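Local coordinates for thiol-activated cytolysin (Desulfobulbus propionicus, PDB 6NAL), which probably acts as a pore-forming toxin of the cholesterol-dependent cytolysin family, inserting beta-hairpins into target membranes, at residues Y240-F245 against D321-S326. Sequence-based numbering, arbitrary orientation.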
loop_
_atom_site.group_PDB
_atom_site.type_symbol
_atom_site.label_atom_id
_atom_site.label_comp_id
_atom_site.label_asym_id
_atom_site.label_seq_id
_atom_site.Cartn_x
_atom_site.Cartn_y
_atom_site.Cartn_z
ATOM N N TYR A 240 -22.903 -24.008 -26.144
ATOM C CA TYR A 240 -22.898 -23.268 -27.396
ATOM C C TYR A 240 -23.445 -21.862 -27.160
ATOM O O TYR A 240 -24.426 -21.677 -26.439
ATOM C CB TYR A 240 -23.774 -23.971 -28.479
ATOM C CG TYR A 240 -23.325 -25.348 -28.811
ATOM C CD1 TYR A 240 -23.639 -26.393 -27.977
ATOM C CD2 TYR A 240 -22.561 -25.611 -29.931
ATOM C CE1 TYR A 240 -23.243 -27.656 -28.254
ATOM C CE2 TYR A 240 -22.149 -26.908 -30.231
ATOM C CZ TYR A 240 -22.513 -27.921 -29.384
ATOM O OH TYR A 240 -22.124 -29.209 -29.562
ATOM N N GLY A 241 -22.858 -20.881 -27.809
ATOM C CA GLY A 241 -23.357 -19.555 -27.599
ATOM C C GLY A 241 -22.550 -18.511 -28.312
ATOM O O GLY A 241 -22.168 -18.719 -29.452
ATOM N N ARG A 242 -22.272 -17.390 -27.632
ATOM C CA ARG A 242 -21.706 -16.194 -28.239
ATOM C C ARG A 242 -20.730 -15.553 -27.268
ATOM O O ARG A 242 -20.951 -15.540 -26.063
ATOM C CB ARG A 242 -22.821 -15.195 -28.562
ATOM C CG ARG A 242 -22.396 -13.845 -29.096
ATOM C CD ARG A 242 -23.701 -13.083 -29.496
ATOM N NE ARG A 242 -23.512 -11.670 -29.769
ATOM C CZ ARG A 242 -23.101 -11.183 -30.932
ATOM N NH1 ARG A 242 -22.846 -12.031 -31.910
ATOM N NH2 ARG A 242 -22.984 -9.864 -31.122
ATOM N N GLN A 243 -19.728 -14.902 -27.802
ATOM C CA GLN A 243 -18.615 -14.446 -27.002
ATOM C C GLN A 243 -18.097 -13.185 -27.670
ATOM O O GLN A 243 -17.923 -13.127 -28.885
ATOM C CB GLN A 243 -17.570 -15.560 -26.897
ATOM C CG GLN A 243 -16.771 -15.568 -25.654
ATOM C CD GLN A 243 -16.119 -16.909 -25.380
ATOM O OE1 GLN A 243 -15.886 -17.242 -24.226
ATOM N NE2 GLN A 243 -15.808 -17.671 -26.420
ATOM N N ILE A 244 -17.882 -12.178 -26.856
ATOM C CA ILE A 244 -17.287 -10.924 -27.263
ATOM C C ILE A 244 -16.060 -10.652 -26.393
ATOM O O ILE A 244 -16.137 -10.696 -25.156
ATOM C CB ILE A 244 -18.295 -9.769 -27.134
ATOM C CG1 ILE A 244 -19.543 -10.153 -27.938
ATOM C CG2 ILE A 244 -17.631 -8.499 -27.567
ATOM C CD1 ILE A 244 -20.722 -9.279 -27.633
ATOM N N PHE A 245 -14.950 -10.329 -27.037
ATOM C CA PHE A 245 -13.725 -9.944 -26.355
ATOM C C PHE A 245 -13.395 -8.517 -26.724
ATOM O O PHE A 245 -13.454 -8.173 -27.899
ATOM C CB PHE A 245 -12.561 -10.843 -26.775
ATOM C CG PHE A 245 -12.616 -12.207 -26.192
ATOM C CD1 PHE A 245 -13.228 -13.230 -26.861
ATOM C CD2 PHE A 245 -12.035 -12.466 -24.962
ATOM C CE1 PHE A 245 -13.267 -14.516 -26.319
ATOM C CE2 PHE A 245 -12.075 -13.728 -24.408
ATOM C CZ PHE A 245 -12.684 -14.755 -25.089
ATOM N N ASP A 321 -26.320 -6.162 -29.207
ATOM C CA ASP A 321 -26.992 -6.844 -30.306
ATOM C C ASP A 321 -27.783 -8.031 -29.778
ATOM O O ASP A 321 -27.262 -8.859 -29.017
ATOM C CB ASP A 321 -25.962 -7.311 -31.341
ATOM C CG ASP A 321 -25.909 -6.404 -32.564
ATOM O OD1 ASP A 321 -26.963 -5.800 -32.882
ATOM O OD2 ASP A 321 -24.828 -6.306 -33.211
ATOM N N ASN A 322 -29.057 -8.083 -30.150
ATOM C CA ASN A 322 -29.776 -9.346 -30.107
ATOM C C ASN A 322 -29.240 -10.310 -31.150
ATOM O O ASN A 322 -28.790 -9.914 -32.231
ATOM C CB ASN A 322 -31.245 -9.123 -30.349
ATOM C CG ASN A 322 -31.894 -8.489 -29.174
ATOM O OD1 ASN A 322 -31.257 -7.669 -28.459
ATOM N ND2 ASN A 322 -33.148 -8.897 -28.905
ATOM N N THR A 323 -29.292 -11.590 -30.827
ATOM C CA THR A 323 -28.877 -12.588 -31.787
ATOM C C THR A 323 -30.088 -13.370 -32.281
ATOM O O THR A 323 -30.823 -13.972 -31.494
ATOM C CB THR A 323 -27.804 -13.514 -31.224
ATOM O OG1 THR A 323 -26.576 -12.790 -31.186
ATOM C CG2 THR A 323 -27.633 -14.702 -32.150
ATOM N N LEU A 324 -30.248 -13.370 -33.598
ATOM C CA LEU A 324 -31.316 -14.046 -34.329
ATOM C C LEU A 324 -30.829 -15.458 -34.621
ATOM O O LEU A 324 -30.121 -15.698 -35.589
ATOM C CB LEU A 324 -31.608 -13.258 -35.597
ATOM C CG LEU A 324 -32.938 -13.442 -36.298
ATOM C CD1 LEU A 324 -32.802 -14.713 -37.151
ATOM C CD2 LEU A 324 -34.063 -13.503 -35.307
ATOM N N LEU A 325 -31.143 -16.400 -33.748
ATOM C CA LEU A 325 -30.635 -17.749 -33.942
ATOM C C LEU A 325 -31.525 -18.515 -34.921
ATOM O O LEU A 325 -32.759 -18.533 -34.799
ATOM C CB LEU A 325 -30.524 -18.479 -32.608
ATOM C CG LEU A 325 -29.231 -19.297 -32.520
ATOM C CD1 LEU A 325 -27.970 -18.487 -32.589
ATOM C CD2 LEU A 325 -29.218 -20.076 -31.225
ATOM N N SER A 326 -30.876 -19.133 -35.901
ATOM C CA SER A 326 -31.528 -19.689 -37.079
ATOM C C SER A 326 -30.618 -20.763 -37.695
ATOM O O SER A 326 -29.564 -21.108 -37.147
ATOM C CB SER A 326 -31.852 -18.570 -38.074
ATOM O OG SER A 326 -30.733 -18.276 -38.888
#
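Arg242 reaches from the long strand 232-250 to Thr323 and Asp321 in the loop after helix 309-320, a worked example of one extended side chain bridging the distance from a sheet to the loop that runs past it. The strand belongs to the bent antiparallel sheet at the centre of the MACPF/CDC pore-forming fold, paired with strands 187-202, 287-294 and 332-340. Backbones stay well apart, 8.8 Å between CA of Arg242 and CA of Thr323, and the two segments together bury just 117 Å². With CG anti to the backbone N (chi1 175°) and the chain straight as far as NE, the arginine projects out of the sheet toward the loop.

Its tight part is at Thr323, a buried residue whose hydroxyl lies over one face of the guanidinium. Thr323 OG1 comes to 3.3 Å from Arg242 CD; the oxygen packs against the CD methylene and the adjoining face of the guanidinium, without a hydrogen bond between them. Nearby, NH1 of Arg242 is hydrogen-bonded to Ser297 OG and Gly295 O, and NH2 makes a weak bond to Ile318 O, so these partners beyond the two segments help fix how the flat group is turned.

The loose side is at exposed Asp321. Asp321 CB approaches Arg242 NH2 obliquely at 3.9 Å. The carboxylate plane is turned 67° from that of the guanidinium. The opposite charges may still attract, but no salt bridge forms: Asp321 OD2 remains 4.5 Å from Arg242 NH2.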